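Local coordinates for N-acetylneuraminate lyase (PDB 4WOZ), which is a lyase of the dihydrodipicolinate synthetase family, built on a TIM-barrel fold and assembled here from four protein chains, at residues 17-22 and 86-91; 57-62 and 216-221; 40-45 and 82-87. One frame throughout, in Å; residues are numbered along the deposited sequence.

All three contacts lie in one closed barrel of eight parallel strands. Interaction 1 runs through its interior, between strands 17-21 and 86-90; interaction 2, its centre about 9 Å away, joins the loop after strand 52-55 to the end of strand 214-217. That strand neighbours 17-21, where last and first strands close the barrel. Interaction 3 lies outside, between helix 34-48 and the lead-in to strand 86-90, about 10 Å from interaction 1 and 14 Å from interaction 2, centre to centre. Interactions 1 and 3 share Lys86 and Leu87, whereas interaction 2 crosses both along the chain. Asn44 connects all three through probable hydrogen bonds to Ser20 and Asn221, so helix, first strand and barrel closure meet there.

Interaction 1. Residues 17-22 and 86-91; sequences GIYSAL and KLIAQV
Lys86 NZ is gripped by two backbone carbonyls, Asp14 O and Lys16 O, while the carbon chain behind it crosses the phenol end of Tyr19 at about a right angle. Where they meet, Tyr19 OH lies 3.5 Å from Lys86 CD and 3.9 Å from Lys86 CB. Tyr19 OH is hydrogen-bonded to Met15 O, so both polar ends are held by the residues just ahead of strand 17-21, and what remains between the two side chains is contact with methylenes. Beyond CG the lysine chain is extended, which carries NZ past the ring to those carbonyls.

Strands 17-21 and 86-90 are not neighbours in the eight-stranded TIM barrel: strand 52-55 lies between them in its order. No hydrogen bond joins the two segments, and the nearest pair of CA atoms, Tyr19 CA and Lys86 CA, is 8.5 Å apart. The contact is therefore made by side chains inside the barrel.

Its apolar half is a CH-pi contact. Ile88 CD1 sits over one face of the Tyr19 ring, 3.8 Å from the centroid and 24° off the ring normal, displaced toward the rim. The rim atom concerned is Tyr19 CE2, 3.5 Å from Ile88 CD1 and 3.7 Å from Ile88 CG1. In Ile88, CG1 stands anti to the carbonyl carbon (chi1 -66°) and the chain runs on extended, which together bring CD1 over the ring. Around this pair, Tyr54 from strand 52-55 packs on Ile88, and Ile216 from strand 214-217 packs on Tyr19.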
loop_
_atom_site.group_PDB
_atom_site.type_symbol
_atom_site.label_atom_id
_atom_site.label_comp_id
_atom_site.label_asym_id
_atom_site.label_seq_id
_atom_site.Cartn_x
_atom_site.Cartn_y
_atom_site.Cartn_z
ATOM N N GLY A 17 -22.633 -18.592 -16.088
ATOM C CA GLY A 17 -22.134 -18.444 -17.445
ATOM C C GLY A 17 -21.022 -17.437 -17.653
ATOM O O GLY A 17 -20.521 -16.833 -16.705
ATOM N N ILE A 18 -20.646 -17.265 -18.918
ATOM C CA ILE A 18 -19.587 -16.344 -19.314
ATOM C C ILE A 18 -20.203 -15.036 -19.789
ATOM O O ILE A 18 -20.998 -15.029 -20.728
ATOM C CB ILE A 18 -18.751 -16.930 -20.470
ATOM C CG1 ILE A 18 -18.220 -18.311 -20.083
ATOM C CG2 ILE A 18 -17.607 -15.988 -20.824
ATOM C CD1 ILE A 18 -17.337 -18.312 -18.857
ATOM N N TYR A 19 -19.840 -13.933 -19.145
ATOM C CA TYR A 19 -20.372 -12.628 -19.520
ATOM C C TYR A 19 -19.281 -11.674 -19.984
ATOM O O TYR A 19 -18.230 -11.585 -19.358
ATOM C CB TYR A 19 -21.077 -11.954 -18.338
ATOM C CG TYR A 19 -22.320 -12.641 -17.840
ATOM C CD1 TYR A 19 -22.241 -13.806 -17.079
ATOM C CD2 TYR A 19 -23.580 -12.102 -18.097
ATOM C CE1 TYR A 19 -23.386 -14.418 -16.580
ATOM C CE2 TYR A 19 -24.735 -12.705 -17.604
ATOM C CZ TYR A 19 -24.629 -13.860 -16.847
ATOM O OH TYR A 19 -25.768 -14.453 -16.359
ATOM N N SER A 20 -19.541 -10.951 -21.069
ATOM C CA SER A 20 -18.585 -9.964 -21.552
ATOM C C SER A 20 -18.935 -8.632 -20.902
ATOM O O SER A 20 -20.104 -8.230 -20.896
ATOM C CB SER A 20 -18.671 -9.792 -23.076
ATOM O OG SER A 20 -17.969 -10.808 -23.769
ATOM N N ALA A 21 -17.940 -7.960 -20.330
ATOM C CA ALA A 21 -18.177 -6.643 -19.752
ATOM C C ALA A 21 -18.221 -5.772 -21.009
ATOM O O ALA A 21 -17.192 -5.453 -21.593
ATOM C CB ALA A 21 -17.014 -6.233 -18.840
ATOM N N LEU A 22 -19.426 -5.419 -21.431
ATOM C CA LEU A 22 -19.634 -4.646 -22.645
ATOM C C LEU A 22 -18.910 -3.308 -22.763
ATOM O O LEU A 22 -18.991 -2.457 -21.876
ATOM C CB LEU A 22 -21.134 -4.418 -22.851
ATOM C CG LEU A 22 -21.563 -3.790 -24.180
ATOM C CD1 LEU A 22 -21.269 -4.757 -25.322
ATOM C CD2 LEU A 22 -23.049 -3.460 -24.138
ATOM N N LYS A 86 -28.540 -13.434 -21.726
ATOM C CA LYS A 86 -28.795 -12.831 -20.423
ATOM C C LYS A 86 -28.178 -11.441 -20.290
ATOM O O LYS A 86 -27.183 -11.119 -20.945
ATOM C CB LYS A 86 -28.250 -13.734 -19.315
ATOM C CG LYS A 86 -28.837 -15.126 -19.332
ATOM C CD LYS A 86 -28.059 -16.060 -18.429
ATOM C CE LYS A 86 -28.374 -17.513 -18.751
ATOM N NZ LYS A 86 -27.510 -18.442 -17.968
ATOM N N LEU A 87 -28.772 -10.633 -19.420
ATOM C CA LEU A 87 -28.306 -9.277 -19.196
ATOM C C LEU A 87 -28.196 -8.918 -17.725
ATOM O O LEU A 87 -29.136 -9.123 -16.941
ATOM C CB LEU A 87 -29.246 -8.277 -19.868
ATOM C CG LEU A 87 -29.293 -8.241 -21.394
ATOM C CD1 LEU A 87 -30.380 -7.275 -21.836
ATOM C CD2 LEU A 87 -27.939 -7.821 -21.940
ATOM N N ILE A 88 -27.038 -8.380 -17.360
ATOM C CA ILE A 88 -26.789 -7.930 -15.999
ATOM C C ILE A 88 -26.471 -6.444 -16.114
ATOM O O ILE A 88 -25.656 -6.035 -16.947
ATOM C CB ILE A 88 -25.583 -8.642 -15.361
ATOM C CG1 ILE A 88 -25.884 -10.134 -15.189
ATOM C CG2 ILE A 88 -25.268 -8.005 -14.010
ATOM C CD1 ILE A 88 -24.730 -10.915 -14.582
ATOM N N ALA A 89 -27.115 -5.635 -15.286
ATOM C CA ALA A 89 -26.880 -4.203 -15.335
ATOM C C ALA A 89 -26.108 -3.696 -14.123
ATOM O O ALA A 89 -26.544 -3.870 -12.987
ATOM C CB ALA A 89 -28.214 -3.464 -15.453
ATOM N N GLN A 90 -24.950 -3.086 -14.366
ATOM C CA GLN A 90 -24.156 -2.524 -13.277
ATOM C C GLN A 90 -24.785 -1.150 -13.062
ATOM O O GLN A 90 -24.721 -0.296 -13.943
ATOM C CB GLN A 90 -22.682 -2.376 -13.689
ATOM C CG GLN A 90 -21.708 -2.217 -12.514
ATOM C CD GLN A 90 -21.863 -0.898 -11.765
ATOM O OE1 GLN A 90 -21.832 -0.867 -10.539
ATOM N NE2 GLN A 90 -22.012 0.197 -12.505
ATOM N N VAL A 91 -25.410 -0.945 -11.910
ATOM C CA VAL A 91 -26.066 0.329 -11.641
ATOM C C VAL A 91 -25.402 1.188 -10.565
ATOM O O VAL A 91 -25.819 2.323 -10.333
ATOM C CB VAL A 91 -27.538 0.111 -11.241
ATOM C CG1 VAL A 91 -28.279 -0.630 -12.354
ATOM C CG2 VAL A 91 -27.610 -0.670 -9.934
#

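Interaction 2. Residues 57-62 and 216-221; sequences GSTGEN and IGSTFN
Van der Waals contact carries the meeting of Thr59 and Ser218, and it is tight. The forked end of Thr59 receives the Ser218 methylene carbon between its two branches: Thr59 OG1 is 3.1 Å from Ser218 CB, and Thr59 CG2 is 3.3 Å from the same carbon, closer than usual for two carbons. The fork faces this way because OG1 lies beside the backbone N of Thr59 and CG2 lies anti to that N (chi1 -54°). The Ser218 hydroxyl takes little part, its OG remaining 4.1 Å from Thr59 OG1.

Hydrogen bonding acts within each segment and not between them. A short 3-10 turn presents Thr59, with Gly60 N bonded to Gly57 O at 2.8 Å and Glu61 N to Ser58 O at 2.9 Å. Across from it, Asn221 ND2 is hydrogen-bonded to Ala21 O of strand 17-21 and also reaches back to Ser218 O at 2.9 Å, less certainly, since ND2 lies too close to another atom of the model. Aromatic contact completes the second segment: Gly217 CA lies over the centre of the Phe220 ring, 3.8 Å above its plane.

Gly57 to Glu61 match the GxxGE pattern of this family, which in relatives lies at the active-site end of the barrel. Glu61 forms a salt bridge with Lys266, and Ser58 O accepts a hydrogen bond from Tyr122 OH of the second subunit. The contact thus joins the loop between strand 52-55 and helix 67-81 to the turn from strand 214-217 into helix 220-235, with Ala21 of strand 17-21 packed against Thr59.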
loop_
_atom_site.group_PDB
_atom_site.type_symbol
_atom_site.label_atom_id
_atom_site.label_comp_id
_atom_site.label_asym_id
_atom_site.label_seq_id
_atom_site.Cartn_x
_atom_site.Cartn_y
_atom_site.Cartn_z
ATOM N N GLY A 57 -20.424 -1.562 -16.803
ATOM C CA GLY A 57 -19.284 -1.803 -15.944
ATOM C C GLY A 57 -18.126 -0.869 -16.229
ATOM O O GLY A 57 -18.202 -0.013 -17.106
ATOM N N SER A 58 -17.051 -1.042 -15.473
ATOM C CA SER A 58 -15.845 -0.238 -15.627
ATOM C C SER A 58 -15.368 -0.280 -17.081
ATOM O O SER A 58 -14.966 0.732 -17.647
ATOM C CB SER A 58 -14.752 -0.786 -14.704
ATOM O OG SER A 58 -13.534 -0.091 -14.891
ATOM N N THR A 59 -15.435 -1.467 -17.677
ATOM C CA THR A 59 -15.014 -1.686 -19.057
ATOM C C THR A 59 -15.855 -0.889 -20.055
ATOM O O THR A 59 -15.403 -0.581 -21.159
ATOM C CB THR A 59 -15.107 -3.182 -19.405
ATOM O OG1 THR A 59 -14.359 -3.933 -18.444
ATOM C CG2 THR A 59 -14.551 -3.451 -20.804
ATOM N N GLY A 60 -17.084 -0.564 -19.669
ATOM C CA GLY A 60 -17.943 0.202 -20.550
ATOM C C GLY A 60 -17.690 1.685 -20.364
ATOM O O GLY A 60 -18.436 2.515 -20.879
ATOM N N GLU A 61 -16.628 2.007 -19.627
ATOM C CA GLU A 61 -16.251 3.391 -19.337
ATOM C C GLU A 61 -17.410 4.123 -18.670
ATOM O O GLU A 61 -17.532 5.346 -18.755
ATOM C CB GLU A 61 -15.832 4.104 -20.626
ATOM C CG GLU A 61 -14.622 3.471 -21.286
ATOM C CD GLU A 61 -14.260 4.122 -22.603
ATOM O OE1 GLU A 61 -13.902 5.319 -22.600
ATOM O OE2 GLU A 61 -14.338 3.433 -23.643
ATOM N N ASN A 62 -18.247 3.342 -17.995
ATOM C CA ASN A 62 -19.428 3.828 -17.287
ATOM C C ASN A 62 -19.213 5.100 -16.467
ATOM O O ASN A 62 -19.964 6.065 -16.586
ATOM C CB ASN A 62 -19.941 2.731 -16.355
ATOM C CG ASN A 62 -21.199 3.136 -15.620
ATOM O OD1 ASN A 62 -22.264 3.274 -16.224
ATOM N ND2 ASN A 62 -21.084 3.338 -14.312
ATOM N N ILE A 216 -16.946 -12.743 -15.640
ATOM C CA ILE A 216 -17.345 -11.473 -16.232
ATOM C C ILE A 216 -16.024 -10.806 -16.564
ATOM O O ILE A 216 -15.274 -10.422 -15.662
ATOM C CB ILE A 216 -18.130 -10.613 -15.223
ATOM C CG1 ILE A 216 -19.430 -11.329 -14.847
ATOM C CG2 ILE A 216 -18.412 -9.231 -15.816
ATOM C CD1 ILE A 216 -20.177 -10.712 -13.678
ATOM N N GLY A 217 -15.730 -10.684 -17.856
ATOM C CA GLY A 217 -14.468 -10.094 -18.257
ATOM C C GLY A 217 -14.506 -9.131 -19.424
ATOM O O GLY A 217 -15.326 -9.247 -20.336
ATOM N N SER A 218 -13.596 -8.169 -19.384
ATOM C CA SER A 218 -13.488 -7.154 -20.416
ATOM C C SER A 218 -12.864 -7.699 -21.703
ATOM O O SER A 218 -13.207 -7.253 -22.793
ATOM C CB SER A 218 -12.638 -5.993 -19.907
ATOM O OG SER A 218 -11.296 -6.415 -19.724
ATOM N N THR A 219 -11.953 -8.661 -21.577
ATOM C CA THR A 219 -11.284 -9.212 -22.750
ATOM C C THR A 219 -12.141 -10.192 -23.529
ATOM O O THR A 219 -11.788 -10.568 -24.646
ATOM C CB THR A 219 -9.957 -9.909 -22.386
ATOM O OG1 THR A 219 -10.217 -11.101 -21.635
ATOM C CG2 THR A 219 -9.077 -8.968 -21.577
ATOM N N PHE A 220 -13.270 -10.591 -22.946
ATOM C CA PHE A 220 -14.181 -11.520 -23.607
ATOM C C PHE A 220 -14.819 -10.878 -24.842
ATOM O O PHE A 220 -15.318 -11.574 -25.723
ATOM C CB PHE A 220 -15.267 -11.986 -22.627
ATOM C CG PHE A 220 -14.730 -12.745 -21.435
ATOM C CD1 PHE A 220 -13.372 -13.014 -21.308
ATOM C CD2 PHE A 220 -15.587 -13.168 -20.426
ATOM C CE1 PHE A 220 -12.872 -13.692 -20.190
ATOM C CE2 PHE A 220 -15.101 -13.843 -19.305
ATOM C CZ PHE A 220 -13.741 -14.105 -19.186
ATOM N N ASN A 221 -14.809 -9.549 -24.903
ATOM C CA ASN A 221 -15.360 -8.845 -26.057
ATOM C C ASN A 221 -14.621 -9.252 -27.334
ATOM O O ASN A 221 -15.199 -9.223 -28.424
ATOM C CB ASN A 221 -15.240 -7.332 -25.873
ATOM C CG ASN A 221 -16.266 -6.778 -24.911
ATOM O OD1 ASN A 221 -17.396 -6.479 -25.295
ATOM N ND2 ASN A 221 -15.881 -6.650 -23.647
#

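Interaction 3. Residues 40-45 and 82-87; sequences IIRHNI and KEEIKL
Arg42 and Glu84 meet with their side chains crossing at about a right angle and their flat ends 30° apart. The salt bridge runs from Arg42 NH2 to Glu84 OE1 at 3.0 Å, with a bent N-H...O angle of 145°. The carboxylate approaches the edge of the guanidinium, near its plane, while NH2 meets OE1 from above the carboxylate plane. Bends at chi2 and chi3 (62° at the latter) turn the arginine back toward Glu84, although its CB points away from that segment. Two more acids share the guanidinium, Asp46 at NE and Glu80 at NH1, which would probably fix its rotation.

Ile45 points toward the other segment and meets both Glu84 and Ile85. Its CG2 methyl sits over the face of the carboxylate, on the side that Arg42 NH2 also approaches, with Ile45 CG2 3.4 Å from Glu84 CD. Its other branch meets Ile85 obliquely, Ile45 CG1 lying 3.6 Å from Ile85 CD1.

Thus helix 34-48, part of the outer helical layer of the TIM barrel, packs against the lead-in to strand 86-90; Val81 of helix 67-81 also touches Ile45, and Leu53 of strand 52-55 lies against Ile85.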
loop_
_atom_site.group_PDB
_atom_site.type_symbol
_atom_site.label_atom_id
_atom_site.label_comp_id
_atom_site.label_asym_id
_atom_site.label_seq_id
_atom_site.Cartn_x
_atom_site.Cartn_y
_atom_site.Cartn_z
ATOM N N ILE A 40 -20.813 -4.081 -31.430
ATOM C CA ILE A 40 -20.073 -4.718 -30.340
ATOM C C ILE A 40 -20.970 -5.794 -29.731
ATOM O O ILE A 40 -20.556 -6.937 -29.544
ATOM C CB ILE A 40 -19.694 -3.699 -29.230
ATOM C CG1 ILE A 40 -18.660 -2.698 -29.761
ATOM C CG2 ILE A 40 -19.138 -4.434 -28.010
ATOM C CD1 ILE A 40 -18.324 -1.575 -28.774
ATOM N N ILE A 41 -22.204 -5.409 -29.427
ATOM C CA ILE A 41 -23.180 -6.318 -28.842
ATOM C C ILE A 41 -23.378 -7.548 -29.729
ATOM O O ILE A 41 -23.280 -8.681 -29.267
ATOM C CB ILE A 41 -24.528 -5.605 -28.653
ATOM C CG1 ILE A 41 -24.362 -4.473 -27.636
ATOM C CG2 ILE A 41 -25.606 -6.609 -28.218
ATOM C CD1 ILE A 41 -25.592 -3.609 -27.460
ATOM N N ARG A 42 -23.656 -7.308 -31.007
ATOM C CA ARG A 42 -23.863 -8.382 -31.975
ATOM C C ARG A 42 -22.635 -9.280 -32.078
ATOM O O ARG A 42 -22.751 -10.494 -32.251
ATOM C CB ARG A 42 -24.177 -7.785 -33.351
ATOM C CG ARG A 42 -25.608 -7.287 -33.510
ATOM C CD ARG A 42 -26.437 -8.275 -34.322
ATOM N NE ARG A 42 -26.548 -9.590 -33.692
ATOM C CZ ARG A 42 -27.400 -9.881 -32.715
ATOM N NH1 ARG A 42 -28.221 -8.952 -32.247
ATOM N NH2 ARG A 42 -27.443 -11.109 -32.218
ATOM N N HIS A 43 -21.458 -8.670 -31.978
ATOM C CA HIS A 43 -20.201 -9.402 -32.059
ATOM C C HIS A 43 -20.075 -10.370 -30.885
ATOM O O HIS A 43 -19.675 -11.526 -31.055
ATOM C CB HIS A 43 -19.032 -8.419 -32.057
ATOM C CG HIS A 43 -17.688 -9.073 -32.124
ATOM N ND1 HIS A 43 -17.228 -9.718 -33.251
ATOM C CD2 HIS A 43 -16.698 -9.170 -31.205
ATOM C CE1 HIS A 43 -16.012 -10.182 -33.026
ATOM N NE2 HIS A 43 -15.668 -9.863 -31.791
ATOM N N ASN A 44 -20.425 -9.897 -29.693
ATOM C CA ASN A 44 -20.351 -10.734 -28.499
ATOM C C ASN A 44 -21.324 -11.907 -28.561
ATOM O O ASN A 44 -21.006 -13.005 -28.118
ATOM C CB ASN A 44 -20.629 -9.904 -27.238
ATOM C CG ASN A 44 -19.387 -9.216 -26.709
ATOM O OD1 ASN A 44 -18.396 -9.868 -26.383
ATOM N ND2 ASN A 44 -19.434 -7.897 -26.617
ATOM N N ILE A 45 -22.508 -11.674 -29.116
ATOM C CA ILE A 45 -23.512 -12.729 -29.214
ATOM C C ILE A 45 -23.213 -13.729 -30.329
ATOM O O ILE A 45 -23.157 -14.938 -30.102
ATOM C CB ILE A 45 -24.917 -12.144 -29.484
ATOM C CG1 ILE A 45 -25.314 -11.200 -28.351
ATOM C CG2 ILE A 45 -25.953 -13.285 -29.615
ATOM C CD1 ILE A 45 -26.589 -10.443 -28.623
ATOM N N LYS A 82 -32.506 -8.228 -26.926
ATOM C CA LYS A 82 -33.870 -8.722 -26.794
ATOM C C LYS A 82 -33.897 -9.813 -25.726
ATOM O O LYS A 82 -33.817 -9.517 -24.534
ATOM C CB LYS A 82 -34.376 -9.257 -28.136
ATOM C CG LYS A 82 -34.396 -8.201 -29.237
ATOM C CD LYS A 82 -34.838 -8.781 -30.574
ATOM C CE LYS A 82 -34.824 -7.724 -31.676
ATOM N NZ LYS A 82 -33.447 -7.224 -31.968
ATOM N N GLU A 83 -34.040 -11.053 -26.116
ATOM C CA GLU A 83 -33.903 -12.162 -25.232
ATOM C C GLU A 83 -32.969 -13.257 -25.625
ATOM O O GLU A 83 -32.926 -14.269 -25.139
ATOM C CB GLU A 83 -35.215 -12.758 -24.892
ATOM C CG GLU A 83 -36.305 -11.764 -24.968
ATOM C CD GLU A 83 -36.596 -11.153 -23.679
ATOM O OE1 GLU A 83 -37.545 -10.437 -23.642
ATOM O OE2 GLU A 83 -35.889 -11.393 -22.746
ATOM N N GLU A 84 -32.202 -12.955 -26.583
ATOM C CA GLU A 84 -31.222 -13.920 -27.061
ATOM C C GLU A 84 -30.261 -14.388 -25.963
ATOM O O GLU A 84 -30.021 -15.586 -25.818
ATOM C CB GLU A 84 -30.455 -13.331 -28.247
ATOM C CG GLU A 84 -29.506 -14.303 -28.923
ATOM C CD GLU A 84 -29.251 -13.943 -30.374
ATOM O OE1 GLU A 84 -29.452 -12.760 -30.733
ATOM O OE2 GLU A 84 -28.842 -14.839 -31.149
ATOM N N ILE A 85 -29.709 -13.452 -25.195
ATOM C CA ILE A 85 -28.807 -13.816 -24.104
ATOM C C ILE A 85 -29.188 -13.071 -22.829
ATOM O O ILE A 85 -30.045 -12.195 -22.850
ATOM C CB ILE A 85 -27.329 -13.507 -24.431
ATOM C CG1 ILE A 85 -27.131 -12.000 -24.588
ATOM C CG2 ILE A 85 -26.904 -14.261 -25.687
ATOM C CD1 ILE A 85 -25.687 -11.598 -24.777
ATOM N N LYS A 86 -28.540 -13.434 -21.726
ATOM C CA LYS A 86 -28.795 -12.831 -20.423
ATOM C C LYS A 86 -28.178 -11.441 -20.290
ATOM O O LYS A 86 -27.183 -11.119 -20.945
ATOM C CB LYS A 86 -28.250 -13.734 -19.315
ATOM C CG LYS A 86 -28.837 -15.126 -19.332
ATOM C CD LYS A 86 -28.059 -16.060 -18.429
ATOM C CE LYS A 86 -28.374 -17.513 -18.751
ATOM N NZ LYS A 86 -27.510 -18.442 -17.968
ATOM N N LEU A 87 -28.772 -10.633 -19.420
ATOM C CA LEU A 87 -28.306 -9.277 -19.196
ATOM C C LEU A 87 -28.196 -8.918 -17.725
ATOM O O LEU A 87 -29.136 -9.123 -16.941
ATOM C CB LEU A 87 -29.246 -8.277 -19.868
ATOM C CG LEU A 87 -29.293 -8.241 -21.394
ATOM C CD1 LEU A 87 -30.380 -7.275 -21.836
ATOM C CD2 LEU A 87 -27.939 -7.821 -21.940
#